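Long-range contacts in putative methylase (Clostridium difficile, PDB 3LDU), which probably methylates guanine bases of ribosomal RNA, joining an RNA-binding THUMP domain to a Rossmann-like methyltransferase domain, and binds GTP: residues Ser52-Arg57 / Asn219-Leu224; Asp163-Arg168 / Leu224-Ile229; Ile104-Tyr109 / His150-Thr155; Pro97-Ser102 / Pro144-Ile149. All blocks are in the same frame, centred on the assembly; numbering follows the deposited sequence.

Interaction 1 of 4, residues Ser52-Arg57 / Asn219-Leu224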
loop_
_atom_site.group_PDB
_atom_site.type_symbol
_atom_site.label_atom_id
_atom_site.label_comp_id
_atom_site.label_asym_id
_atom_site.label_seq_id
_atom_site.Cartn_x
_atom_site.Cartn_y
_atom_site.Cartn_z
ATOM N N SER A 52 -11.851 -2.073 -5.009
ATOM C CA SER A 52 -10.537 -2.432 -4.453
ATOM C C SER A 52 -9.498 -1.352 -4.720
ATOM O O SER A 52 -8.776 -0.933 -3.812
ATOM C CB SER A 52 -10.075 -3.781 -5.009
ATOM O OG SER A 52 -10.957 -4.800 -4.578
ATOM N N ASN A 53 -9.429 -0.882 -5.958
ATOM C CA ASN A 53 -8.556 0.238 -6.291
ATOM C C ASN A 53 -8.939 1.509 -5.538
ATOM O O ASN A 53 -8.074 2.271 -5.103
ATOM C CB ASN A 53 -8.597 0.507 -7.806
ATOM C CG ASN A 53 -7.736 -0.454 -8.572
ATOM O OD1 ASN A 53 -6.512 -0.425 -8.453
ATOM N ND2 ASN A 53 -8.362 -1.329 -9.360
HETATM N N MSE A 54 -10.238 1.726 -5.363
HETATM C CA MSE A 54 -10.712 2.959 -4.733
HETATM C C MSE A 54 -10.375 3.014 -3.248
HETATM O O MSE A 54 -10.003 4.076 -2.716
HETATM C CB MSE A 54 -12.224 3.085 -4.898
HETATM C CG MSE A 54 -12.834 4.333 -4.270
HETATM SE SE MSE A 54 -12.135 6.010 -5.010
HETATM C CE MSE A 54 -12.032 5.548 -6.840
ATOM N N TRP A 55 -10.524 1.871 -2.584
ATOM C CA TRP A 55 -10.598 1.839 -1.126
ATOM C C TRP A 55 -9.403 1.217 -0.403
ATOM O O TRP A 55 -9.146 1.555 0.754
ATOM C CB TRP A 55 -11.894 1.138 -0.677
ATOM C CG TRP A 55 -13.106 2.020 -0.817
ATOM C CD1 TRP A 55 -14.063 1.970 -1.803
ATOM C CD2 TRP A 55 -13.451 3.118 0.025
ATOM N NE1 TRP A 55 -14.994 2.964 -1.597
ATOM C CE2 TRP A 55 -14.641 3.684 -0.485
ATOM C CE3 TRP A 55 -12.879 3.681 1.176
ATOM C CZ2 TRP A 55 -15.266 4.775 0.117
ATOM C CZ3 TRP A 55 -13.493 4.764 1.764
ATOM C CH2 TRP A 55 -14.675 5.302 1.238
ATOM N N LEU A 56 -8.678 0.306 -1.049
ATOM C CA LEU A 56 -7.600 -0.374 -0.324
ATOM C C LEU A 56 -6.385 0.539 -0.095
ATOM O O LEU A 56 -5.796 1.055 -1.055
ATOM C CB LEU A 56 -7.189 -1.657 -1.068
ATOM C CG LEU A 56 -8.291 -2.704 -1.177
ATOM C CD1 LEU A 56 -7.776 -3.898 -1.998
ATOM C CD2 LEU A 56 -8.764 -3.158 0.205
ATOM N N ARG A 57 -6.012 0.728 1.176
ATOM C CA ARG A 57 -4.890 1.595 1.549
ATOM C C ARG A 57 -3.579 0.846 1.708
ATOM O O ARG A 57 -2.516 1.457 1.668
ATOM C CB ARG A 57 -5.194 2.326 2.859
ATOM C CG ARG A 57 -6.528 3.030 2.865
ATOM C CD ARG A 57 -6.758 3.813 4.141
ATOM N NE ARG A 57 -8.156 4.226 4.266
ATOM C CZ ARG A 57 -8.621 5.398 3.861
ATOM N NH1 ARG A 57 -7.798 6.288 3.298
ATOM N NH2 ARG A 57 -9.908 5.676 4.004
ATOM N N ASN A 219 -12.690 9.191 6.411
ATOM C CA ASN A 219 -13.134 8.150 5.470
ATOM C C ASN A 219 -13.007 8.590 4.010
ATOM O O ASN A 219 -13.904 8.369 3.195
ATOM C CB ASN A 219 -14.579 7.722 5.775
ATOM C CG ASN A 219 -14.924 6.360 5.194
ATOM O OD1 ASN A 219 -14.083 5.465 5.134
ATOM N ND2 ASN A 219 -16.170 6.198 4.769
HETATM N N MSE A 220 -11.898 9.239 3.690
HETATM C CA MSE A 220 -11.595 9.592 2.309
HETATM C C MSE A 220 -10.873 8.430 1.637
HETATM O O MSE A 220 -9.815 8.010 2.082
HETATM C CB MSE A 220 -10.719 10.841 2.250
HETATM C CG MSE A 220 -10.323 11.218 0.829
HETATM SE SE MSE A 220 -9.148 12.772 0.816
HETATM C CE MSE A 220 -10.445 14.077 1.447
ATOM N N ALA A 221 -11.448 7.913 0.556
ATOM C CA ALA A 221 -10.872 6.763 -0.122
ATOM C C ALA A 221 -9.511 7.126 -0.697
ATOM O O ALA A 221 -9.347 8.219 -1.248
ATOM C CB ALA A 221 -11.821 6.307 -1.266
ATOM N N PRO A 222 -8.530 6.205 -0.598
ATOM C CA PRO A 222 -7.183 6.504 -1.101
ATOM C C PRO A 222 -7.168 6.821 -2.587
ATOM O O PRO A 222 -6.371 7.659 -3.017
ATOM C CB PRO A 222 -6.394 5.212 -0.822
ATOM C CG PRO A 222 -7.432 4.169 -0.519
ATOM C CD PRO A 222 -8.586 4.905 0.089
ATOM N N GLY A 223 -8.045 6.187 -3.359
ATOM C CA GLY A 223 -8.020 6.348 -4.811
ATOM C C GLY A 223 -8.847 7.500 -5.362
ATOM O O GLY A 223 -9.000 7.637 -6.578
ATOM N N LEU A 224 -9.370 8.337 -4.470
ATOM C CA LEU A 224 -10.357 9.353 -4.848
ATOM C C LEU A 224 -9.816 10.384 -5.827
ATOM O O LEU A 224 -10.543 10.858 -6.704
ATOM C CB LEU A 224 -10.903 10.046 -3.596
ATOM C CG LEU A 224 -12.223 10.814 -3.653
ATOM C CD1 LEU A 224 -13.389 9.968 -4.201
ATOM C CD2 LEU A 224 -12.542 11.373 -2.269
#
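The C-terminal end of helix 48-55, in the ferredoxin-like part of the chain, is met here by the loop that leaves helix 208-217 of the methyltransferase part. Met54 O accepts a hydrogen bond at 3.0 Å from Gly223 N, a residue of the type I turn Ala221-Leu224. Ala221 CB rests squarely over the six-membered ring of Trp55, 3.6 Å from its centroid, in a CH-pi contact, and also touches Met54 CG at 3.7 Å. Met54 is a selenomethionine whose chain bends at chi2 (60°) and chi3 (40°), which folds SE back against the backbone of Gly223 and Leu224. On the other flank Arg57 grips Met220 O end-on: NH1, at 2.9 Å, comes nearly along the C=O axis, whereas NH2, at 3.0 Å, stands above the carbonyl plane. Pro222 CD lies over one face of this guanidinium, 3.6 Å from Arg57 NH1. Asn219, at positive phi, is the C-prime residue of the Schellman motif that closes helix 208-217, and the carbonyl that Arg57 grips is that of the next residue, Met220, in a buried interface between two domains.

Interaction 2 of 4, residues Asp163-Arg168 / Leu224-Ile229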
loop_
_atom_site.group_PDB
_atom_site.type_symbol
_atom_site.label_atom_id
_atom_site.label_comp_id
_atom_site.label_asym_id
_atom_site.label_seq_id
_atom_site.Cartn_x
_atom_site.Cartn_y
_atom_site.Cartn_z
ATOM N N ASP A 163 -0.324 3.042 -12.313
ATOM C CA ASP A 163 0.623 3.578 -11.331
ATOM C C ASP A 163 0.432 2.882 -9.979
ATOM O O ASP A 163 -0.690 2.728 -9.509
ATOM C CB ASP A 163 0.445 5.089 -11.160
ATOM C CG ASP A 163 1.057 5.884 -12.292
ATOM O OD1 ASP A 163 1.825 5.302 -13.086
ATOM O OD2 ASP A 163 0.775 7.099 -12.382
ATOM N N ALA A 164 1.526 2.455 -9.360
ATOM C CA ALA A 164 1.448 1.795 -8.052
ATOM C C ALA A 164 0.483 2.524 -7.112
ATOM O O ALA A 164 0.471 3.756 -7.053
ATOM C CB ALA A 164 2.832 1.694 -7.422
ATOM N N LEU A 165 -0.313 1.759 -6.368
ATOM C CA LEU A 165 -1.366 2.318 -5.526
ATOM C C LEU A 165 -0.856 3.290 -4.458
ATOM O O LEU A 165 -1.584 4.203 -4.044
ATOM C CB LEU A 165 -2.186 1.199 -4.859
ATOM C CG LEU A 165 -3.365 0.652 -5.656
ATOM C CD1 LEU A 165 -4.159 -0.328 -4.802
ATOM C CD2 LEU A 165 -4.259 1.801 -6.160
ATOM N N HIS A 166 0.385 3.112 -4.011
ATOM C CA HIS A 166 0.893 3.998 -2.966
ATOM C C HIS A 166 0.949 5.447 -3.448
ATOM O O HIS A 166 1.007 6.380 -2.640
ATOM C CB HIS A 166 2.252 3.530 -2.425
ATOM C CG HIS A 166 3.399 3.756 -3.369
ATOM N ND1 HIS A 166 4.133 4.917 -3.377
ATOM C CD2 HIS A 166 3.939 2.950 -4.316
ATOM C CE1 HIS A 166 5.081 4.827 -4.304
ATOM N NE2 HIS A 166 4.980 3.651 -4.886
ATOM N N LYS A 167 0.915 5.638 -4.765
ATOM C CA LYS A 167 0.894 6.986 -5.305
ATOM C C LYS A 167 -0.551 7.467 -5.317
ATOM O O LYS A 167 -1.275 7.257 -6.302
ATOM C CB LYS A 167 1.508 7.009 -6.704
ATOM C CG LYS A 167 2.912 6.431 -6.748
ATOM C CD LYS A 167 3.549 6.542 -8.110
ATOM C CE LYS A 167 4.992 6.063 -8.058
ATOM N NZ LYS A 167 5.750 6.434 -9.288
ATOM N N ARG A 168 -0.987 8.074 -4.213
ATOM C CA ARG A 168 -2.356 8.587 -4.116
ATOM C C ARG A 168 -2.515 9.822 -4.994
ATOM O O ARG A 168 -3.614 10.136 -5.449
ATOM C CB ARG A 168 -2.738 8.952 -2.672
ATOM C CG ARG A 168 -3.289 7.824 -1.793
ATOM C CD ARG A 168 -2.176 6.937 -1.382
ATOM N NE ARG A 168 -2.362 6.245 -0.103
ATOM C CZ ARG A 168 -2.552 4.934 0.013
ATOM N NH1 ARG A 168 -2.644 4.380 1.219
ATOM N NH2 ARG A 168 -2.644 4.173 -1.079
ATOM N N LEU A 224 -9.370 8.337 -4.470
ATOM C CA LEU A 224 -10.357 9.353 -4.848
ATOM C C LEU A 224 -9.816 10.384 -5.827
ATOM O O LEU A 224 -10.543 10.858 -6.704
ATOM C CB LEU A 224 -10.903 10.046 -3.596
ATOM C CG LEU A 224 -12.223 10.814 -3.653
ATOM C CD1 LEU A 224 -13.389 9.968 -4.201
ATOM C CD2 LEU A 224 -12.542 11.373 -2.269
ATOM N N ASN A 225 -8.542 10.727 -5.696
ATOM C CA ASN A 225 -7.968 11.768 -6.540
ATOM C C ASN A 225 -6.929 11.265 -7.532
ATOM O O ASN A 225 -6.026 12.008 -7.915
ATOM C CB ASN A 225 -7.381 12.900 -5.687
ATOM C CG ASN A 225 -8.451 13.705 -4.973
ATOM O OD1 ASN A 225 -9.473 14.062 -5.563
ATOM N ND2 ASN A 225 -8.220 13.997 -3.697
ATOM N N ARG A 226 -7.052 10.007 -7.949
ATOM C CA ARG A 226 -6.174 9.488 -8.984
ATOM C C ARG A 226 -6.935 8.616 -9.978
ATOM O O ARG A 226 -8.117 8.315 -9.780
ATOM C CB ARG A 226 -5.001 8.712 -8.391
ATOM C CG ARG A 226 -5.398 7.554 -7.486
ATOM C CD ARG A 226 -4.256 6.556 -7.403
ATOM N NE ARG A 226 -4.090 5.849 -8.672
ATOM C CZ ARG A 226 -3.075 5.034 -8.963
ATOM N NH1 ARG A 226 -2.107 4.830 -8.084
ATOM N NH2 ARG A 226 -3.014 4.430 -10.143
ATOM N N GLU A 227 -6.256 8.212 -11.042
ATOM C CA GLU A 227 -6.902 7.345 -12.021
ATOM C C GLU A 227 -6.255 5.960 -12.102
ATOM O O GLU A 227 -5.160 5.734 -11.581
ATOM C CB GLU A 227 -7.023 8.015 -13.383
ATOM C CG GLU A 227 -5.736 8.413 -14.046
ATOM C CD GLU A 227 -5.994 9.283 -15.270
ATOM O OE1 GLU A 227 -6.043 8.743 -16.401
ATOM O OE2 GLU A 227 -6.178 10.506 -15.097
ATOM N N PHE A 228 -6.969 5.034 -12.723
ATOM C CA PHE A 228 -6.537 3.645 -12.775
ATOM C C PHE A 228 -6.619 3.160 -14.201
ATOM O O PHE A 228 -7.531 3.544 -14.944
ATOM C CB PHE A 228 -7.425 2.800 -11.871
ATOM C CG PHE A 228 -7.410 3.265 -10.454
ATOM C CD1 PHE A 228 -6.420 2.834 -9.590
ATOM C CD2 PHE A 228 -8.358 4.165 -9.996
ATOM C CE1 PHE A 228 -6.391 3.280 -8.275
ATOM C CE2 PHE A 228 -8.336 4.604 -8.690
ATOM C CZ PHE A 228 -7.345 4.164 -7.831
ATOM N N ILE A 229 -5.660 2.329 -14.600
ATOM C CA ILE A 229 -5.603 1.875 -15.997
ATOM C C ILE A 229 -6.891 1.180 -16.446
ATOM O O ILE A 229 -7.296 1.338 -17.595
ATOM C CB ILE A 229 -4.372 0.965 -16.238
ATOM C CG1 ILE A 229 -4.075 0.829 -17.732
ATOM C CG2 ILE A 229 -4.580 -0.411 -15.593
ATOM C CD1 ILE A 229 -3.798 2.151 -18.424
HETATM O O HOH W 1 -2.367 5.323 -13.433
HETATM O O HOH W 2 -6.005 9.798 -4.537
#
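A single guanidinium, that of Arg226, is clasped by four backbone carbonyls. Its NH1 and NH2 close end-on upon Asp163 O, each at 2.9 Å and both from the same face of the carbonyl plane. NH1 also donates to Lys167 O at 3.1 Å, from a tilted direction, and weakly to Ala164 O. Within its own segment NE and NH2 grip Glu227 O side-on, so the group is fixed in rotation from both ends. The chain reaches this place with CG between the backbone N and the carbonyl carbon (chi1 57°) and a bend at chi3 (-70°). Ala164 to Lys167 form a type I turn in the linker from THUMP strand 153-159 to helix 181-189; through these bonds Arg226 ties this linker to the loop before helix 238-251. Leu165 CD2 comes in at the edge of the Phe228 ring, 3.3 Å from CE1, while the ring itself meets Trp241. A water accepts from Asn225 N and lies against Arg168 O; Arg168 NE salt-bridges Glu212.

Interaction 3 of 4, residues Ile104-Tyr109 / His150-Thr155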
loop_
_atom_site.group_PDB
_atom_site.type_symbol
_atom_site.label_atom_id
_atom_site.label_comp_id
_atom_site.label_asym_id
_atom_site.label_seq_id
_atom_site.Cartn_x
_atom_site.Cartn_y
_atom_site.Cartn_z
ATOM N N ILE A 104 10.472 -17.168 -8.690
ATOM C CA ILE A 104 11.075 -17.495 -7.394
ATOM C C ILE A 104 11.109 -19.016 -7.192
ATOM O O ILE A 104 10.073 -19.689 -7.288
ATOM C CB ILE A 104 10.273 -16.835 -6.251
ATOM C CG1 ILE A 104 10.356 -15.305 -6.361
ATOM C CG2 ILE A 104 10.790 -17.308 -4.886
ATOM C CD1 ILE A 104 9.402 -14.569 -5.445
ATOM N N LYS A 105 12.294 -19.570 -6.930
ATOM C CA LYS A 105 12.437 -21.012 -6.690
ATOM C C LYS A 105 11.788 -21.862 -7.778
ATOM O O LYS A 105 11.092 -22.836 -7.478
ATOM C CB LYS A 105 11.822 -21.394 -5.342
ATOM C CG LYS A 105 12.461 -20.707 -4.144
ATOM C CD LYS A 105 11.721 -21.076 -2.870
ATOM C CE LYS A 105 12.471 -20.589 -1.627
ATOM N NZ LYS A 105 12.175 -19.169 -1.286
ATOM N N SER A 106 12.019 -21.489 -9.030
ATOM C CA SER A 106 11.357 -22.135 -10.157
ATOM C C SER A 106 12.348 -22.398 -11.277
ATOM O O SER A 106 13.285 -21.617 -11.491
ATOM C CB SER A 106 10.236 -21.232 -10.689
ATOM O OG SER A 106 9.277 -20.955 -9.686
ATOM N N LYS A 107 12.116 -23.481 -12.010
ATOM C CA LYS A 107 12.959 -23.855 -13.138
ATOM C C LYS A 107 13.002 -22.771 -14.222
ATOM O O LYS A 107 14.049 -22.533 -14.819
ATOM C CB LYS A 107 12.489 -25.192 -13.711
ATOM C CG LYS A 107 12.577 -26.348 -12.710
ATOM C CD LYS A 107 11.806 -27.585 -13.171
ATOM C CE LYS A 107 12.672 -28.568 -13.965
ATOM N NZ LYS A 107 13.072 -28.075 -15.310
ATOM N N LEU A 108 11.875 -22.099 -14.453
ATOM C CA LEU A 108 11.828 -21.009 -15.428
ATOM C C LEU A 108 12.248 -19.687 -14.781
ATOM O O LEU A 108 11.417 -18.805 -14.549
ATOM C CB LEU A 108 10.430 -20.888 -16.032
ATOM C CG LEU A 108 9.869 -22.181 -16.642
ATOM C CD1 LEU A 108 8.473 -21.924 -17.186
ATOM C CD2 LEU A 108 10.798 -22.728 -17.726
ATOM N N TYR A 109 13.544 -19.564 -14.490
ATOM C CA TYR A 109 14.049 -18.427 -13.724
ATOM C C TYR A 109 14.364 -17.211 -14.583
ATOM O O TYR A 109 14.491 -16.099 -14.070
ATOM C CB TYR A 109 15.302 -18.833 -12.946
ATOM C CG TYR A 109 16.408 -19.359 -13.821
ATOM C CD1 TYR A 109 17.270 -18.493 -14.480
ATOM C CD2 TYR A 109 16.586 -20.717 -14.002
ATOM C CE1 TYR A 109 18.282 -18.965 -15.283
ATOM C CE2 TYR A 109 17.597 -21.204 -14.811
ATOM C CZ TYR A 109 18.443 -20.324 -15.440
ATOM O OH TYR A 109 19.444 -20.809 -16.239
ATOM N N HIS A 150 6.182 -19.247 -8.778
ATOM C CA HIS A 150 6.718 -19.585 -7.469
ATOM C C HIS A 150 6.685 -21.094 -7.332
ATOM O O HIS A 150 5.631 -21.714 -7.471
ATOM C CB HIS A 150 5.899 -18.915 -6.370
ATOM C CG HIS A 150 6.371 -19.252 -4.990
ATOM N ND1 HIS A 150 7.449 -18.628 -4.401
ATOM C CD2 HIS A 150 5.933 -20.168 -4.103
ATOM C CE1 HIS A 150 7.640 -19.133 -3.196
ATOM N NE2 HIS A 150 6.730 -20.069 -2.986
ATOM N N LYS A 151 7.856 -21.686 -7.122
ATOM C CA LYS A 151 7.971 -23.136 -7.055
ATOM C C LYS A 151 7.246 -23.805 -8.225
ATOM O O LYS A 151 6.528 -24.790 -8.049
ATOM C CB LYS A 151 7.438 -23.647 -5.716
ATOM C CG LYS A 151 8.283 -23.167 -4.533
ATOM C CD LYS A 151 7.834 -23.769 -3.215
ATOM C CE LYS A 151 8.509 -23.046 -2.048
ATOM N NZ LYS A 151 8.087 -23.591 -0.721
ATOM N N ASP A 152 7.439 -23.234 -9.411
ATOM C CA ASP A 152 6.904 -23.766 -10.670
ATOM C C ASP A 152 5.400 -23.566 -10.885
ATOM O O ASP A 152 4.862 -24.011 -11.897
ATOM C CB ASP A 152 7.268 -25.244 -10.837
ATOM C CG ASP A 152 8.759 -25.476 -10.796
ATOM O OD1 ASP A 152 9.501 -24.626 -11.323
ATOM O OD2 ASP A 152 9.189 -26.510 -10.238
ATOM N N LYS A 153 4.728 -22.889 -9.958
ATOM C CA LYS A 153 3.318 -22.566 -10.160
ATOM C C LYS A 153 3.250 -21.173 -10.783
ATOM O O LYS A 153 3.735 -20.202 -10.206
ATOM C CB LYS A 153 2.538 -22.587 -8.838
ATOM C CG LYS A 153 2.754 -23.850 -7.990
ATOM C CD LYS A 153 2.445 -23.600 -6.494
ATOM C CE LYS A 153 3.659 -23.043 -5.717
ATOM N NZ LYS A 153 3.460 -21.683 -5.088
ATOM N N VAL A 154 2.664 -21.090 -11.966
ATOM C CA VAL A 154 2.581 -19.835 -12.704
ATOM C C VAL A 154 1.228 -19.200 -12.438
ATOM O O VAL A 154 0.200 -19.861 -12.523
ATOM C CB VAL A 154 2.693 -20.098 -14.210
ATOM C CG1 VAL A 154 2.555 -18.795 -15.006
ATOM C CG2 VAL A 154 4.016 -20.814 -14.539
ATOM N N THR A 155 1.229 -17.924 -12.092
ATOM C CA THR A 155 -0.015 -17.177 -12.005
ATOM C C THR A 155 0.053 -16.073 -13.040
ATOM O O THR A 155 1.010 -15.308 -13.066
ATOM C CB THR A 155 -0.230 -16.563 -10.619
ATOM O OG1 THR A 155 -0.408 -17.610 -9.655
ATOM C CG2 THR A 155 -1.478 -15.691 -10.633
HETATM O O HOH W 3 9.146 -23.064 -13.450
#
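Backbone bonding opens the contact where Ile104 and His150 pair as a parallel bridge at the ends of two strands. Lys151 N donates to Ile104 O at 3.0 Å and nearly straight. Lys151 CA adds a C-H...O contact to Lys105 O at 3.2 Å.

Side-chain to backbone bonds run in both directions. Ser106 OG donates to Ile104 O of its own segment, standing above that carbonyl plane, and accepts across the contact from Asp152 N at 2.9 Å with an N-H...O angle of 169°. With CG beside its own backbone N (chi1 -58°), Asp152 turns OD1 onto Lys107 N, also at 2.9 Å. Asp152 thus pins the loop twice, and His150 to Lys153 form the type I' turn of the beta hairpin that joins strands 145-150 and 153-159 of the THUMP domain. A water bound to Leu108 N donates a hydrogen bond to Asp152 OD1 at 2.7 Å, and Asp152 OD2 makes a salt bridge with Lys72.

Apolar contact is thin and lies toward the surface. The aliphatic chains of Lys105 and Lys151 run side by side in the same direction, CD of the former 3.9 Å from CE of the latter, while Ile104 CG2 approaches the edge of the His150 ring.

Interaction 4 of 4, residues Pro97-Ser102 / Pro144-Ile149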
loop_
_atom_site.group_PDB
_atom_site.type_symbol
_atom_site.label_atom_id
_atom_site.label_comp_id
_atom_site.label_asym_id
_atom_site.label_seq_id
_atom_site.Cartn_x
_atom_site.Cartn_y
_atom_site.Cartn_z
ATOM N N PRO A 97 0.916 -5.472 -23.290
ATOM C CA PRO A 97 2.345 -5.606 -23.021
ATOM C C PRO A 97 2.520 -6.552 -21.833
ATOM O O PRO A 97 1.675 -6.548 -20.940
ATOM C CB PRO A 97 2.760 -4.180 -22.646
ATOM C CG PRO A 97 1.525 -3.569 -22.048
ATOM C CD PRO A 97 0.368 -4.185 -22.825
ATOM N N ILE A 98 3.566 -7.370 -21.844
ATOM C CA ILE A 98 3.861 -8.224 -20.693
ATOM C C ILE A 98 4.750 -7.377 -19.795
ATOM O O ILE A 98 5.960 -7.289 -19.984
ATOM C CB ILE A 98 4.549 -9.538 -21.106
ATOM C CG1 ILE A 98 3.895 -10.110 -22.375
ATOM C CG2 ILE A 98 4.476 -10.553 -19.979
ATOM C CD1 ILE A 98 2.383 -10.372 -22.230
ATOM N N SER A 99 4.123 -6.704 -18.844
ATOM C CA SER A 99 4.782 -5.601 -18.170
ATOM C C SER A 99 5.818 -6.076 -17.178
ATOM O O SER A 99 6.776 -5.359 -16.883
ATOM C CB SER A 99 3.750 -4.706 -17.486
ATOM O OG SER A 99 2.903 -4.114 -18.462
ATOM N N LYS A 100 5.644 -7.291 -16.673
ATOM C CA LYS A 100 6.498 -7.760 -15.583
ATOM C C LYS A 100 6.408 -9.268 -15.411
ATOM O O LYS A 100 5.321 -9.851 -15.545
ATOM C CB LYS A 100 6.073 -7.089 -14.279
ATOM C CG LYS A 100 6.853 -7.539 -13.061
ATOM C CD LYS A 100 6.294 -6.883 -11.810
ATOM C CE LYS A 100 7.189 -7.092 -10.599
ATOM N NZ LYS A 100 6.544 -6.552 -9.368
ATOM N N ALA A 101 7.548 -9.901 -15.127
ATOM C CA ALA A 101 7.537 -11.306 -14.721
ATOM C C ALA A 101 8.430 -11.484 -13.515
ATOM O O ALA A 101 9.521 -10.909 -13.450
ATOM C CB ALA A 101 8.001 -12.211 -15.852
ATOM N N SER A 102 7.952 -12.250 -12.539
ATOM C CA SER A 102 8.749 -12.556 -11.356
ATOM C C SER A 102 8.842 -14.068 -11.248
ATOM O O SER A 102 7.859 -14.759 -11.470
ATOM C CB SER A 102 8.084 -11.977 -10.099
ATOM O OG SER A 102 7.863 -10.586 -10.215
ATOM N N PRO A 144 -2.137 -4.557 -19.036
ATOM C CA PRO A 144 -0.766 -4.987 -18.754
ATOM C C PRO A 144 -0.776 -6.371 -18.133
ATOM O O PRO A 144 -1.470 -6.596 -17.146
ATOM C CB PRO A 144 -0.259 -3.941 -17.744
ATOM C CG PRO A 144 -1.273 -2.786 -17.822
ATOM C CD PRO A 144 -2.572 -3.468 -18.147
ATOM N N ILE A 145 -0.016 -7.290 -18.710
ATOM C CA ILE A 145 -0.024 -8.672 -18.254
ATOM C C ILE A 145 1.120 -8.898 -17.268
ATOM O O ILE A 145 2.263 -8.515 -17.534
ATOM C CB ILE A 145 0.112 -9.640 -19.448
ATOM C CG1 ILE A 145 -0.917 -9.302 -20.543
ATOM C CG2 ILE A 145 -0.026 -11.090 -18.993
ATOM C CD1 ILE A 145 -2.385 -9.472 -20.127
ATOM N N PHE A 146 0.801 -9.504 -16.128
ATOM C CA PHE A 146 1.803 -9.802 -15.105
ATOM C C PHE A 146 1.921 -11.316 -14.935
ATOM O O PHE A 146 0.904 -12.015 -14.861
ATOM C CB PHE A 146 1.398 -9.168 -13.772
ATOM C CG PHE A 146 1.784 -7.709 -13.627
ATOM C CD1 PHE A 146 1.398 -6.757 -14.573
ATOM C CD2 PHE A 146 2.514 -7.284 -12.523
ATOM C CE1 PHE A 146 1.747 -5.415 -14.414
ATOM C CE2 PHE A 146 2.859 -5.945 -12.368
ATOM C CZ PHE A 146 2.475 -5.016 -13.312
ATOM N N VAL A 147 3.151 -11.826 -14.858
ATOM C CA VAL A 147 3.372 -13.259 -14.678
ATOM C C VAL A 147 4.184 -13.464 -13.404
ATOM O O VAL A 147 5.183 -12.775 -13.193
ATOM C CB VAL A 147 4.147 -13.880 -15.858
ATOM C CG1 VAL A 147 4.266 -15.394 -15.695
ATOM C CG2 VAL A 147 3.468 -13.551 -17.178
ATOM N N PHE A 148 3.735 -14.392 -12.561
ATOM C CA PHE A 148 4.394 -14.660 -11.284
ATOM C C PHE A 148 4.582 -16.170 -11.170
ATOM O O PHE A 148 3.615 -16.923 -11.261
ATOM C CB PHE A 148 3.514 -14.146 -10.138
ATOM C CG PHE A 148 4.067 -14.419 -8.769
ATOM C CD1 PHE A 148 5.025 -13.580 -8.218
ATOM C CD2 PHE A 148 3.603 -15.494 -8.021
ATOM C CE1 PHE A 148 5.533 -13.822 -6.953
ATOM C CE2 PHE A 148 4.108 -15.732 -6.748
ATOM C CZ PHE A 148 5.075 -14.902 -6.223
ATOM N N ILE A 149 5.828 -16.613 -11.005
ATOM C CA ILE A 149 6.113 -18.039 -10.877
ATOM C C ILE A 149 6.771 -18.322 -9.531
ATOM O O ILE A 149 7.768 -17.698 -9.170
ATOM C CB ILE A 149 7.003 -18.557 -12.025
ATOM C CG1 ILE A 149 6.501 -18.014 -13.379
ATOM C CG2 ILE A 149 7.010 -20.093 -12.047
ATOM C CD1 ILE A 149 7.281 -18.516 -14.602
HETATM O O HOH W 4 5.055 -10.306 -11.443
#
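Ile98, Ala101, Ile145 and Val147 form the apolar face shared by two adjacent parallel strands. Ile98 CD1 lies 3.7 Å from Ile145 CB, and Ile98 CG2 reaches Val147 CG2; Ala101 CB faces Val147 CB at 4.2 Å. On the opposite face Phe146 is covered by the aliphatic part of Lys100: Lys100 CB stands over the ring in a CH-pi contact, and Lys100 CD touches Phe146 CE2 at 3.6 Å. Lys100 can lie across the ring because its CG is anti to the backbone N (chi1 178°) and the chain runs on extended. Ser99 CB meets the same ring at CE1, and Ser102 CB packs on Phe148 CD1.

Between these faces the backbones pair as parallel strands. Ile145 N donates to Pro97 O at 2.9 Å, Ser99 N to Ile145 O, Val147 N to Lys100 O, Ser102 N to Val147 O, and Ile149 N to Ser102 O at 2.8 Å. The register slips by one residue between Ile98 and Lys100, a beta bulge. At the polar edge a water donates to Val147 O at 3.0 Å and lies near Ser102 OG.

Both strands belong to the THUMP domain, and helix 111-129 connects them as a beta-alpha-beta crossover, packing over the face of Ile98, Ala101 and Val147. Strand 98-104 is outermost on this side of the sheet, and strand 145-150 lies between it and strand 153-159.

Overall arrangement
Interactions 3 and 4, with centres about 13 Å apart, both belong to the THUMP domain and the same sheet: 4 pairs strands 98-104 and 145-150, and 3 fastens the loops where those strands end. Interactions 1 and 2, with centres about 9 Å apart, share Leu224 and touch through Arg57 O and Arg168 NH1, holding the loop 219-229 of the methyltransferase part against helix 48-55 and the linker 163-168. Along the chain the segments of 1 and 2 alternate; 3 and 4 interleave and close before 2 opens, and both lie between the segments of 1. Interactions 1 and 3 are about 32 Å apart, centre to centre. Interactions 1 and 2 thus join domains, while 3 and 4 shape one.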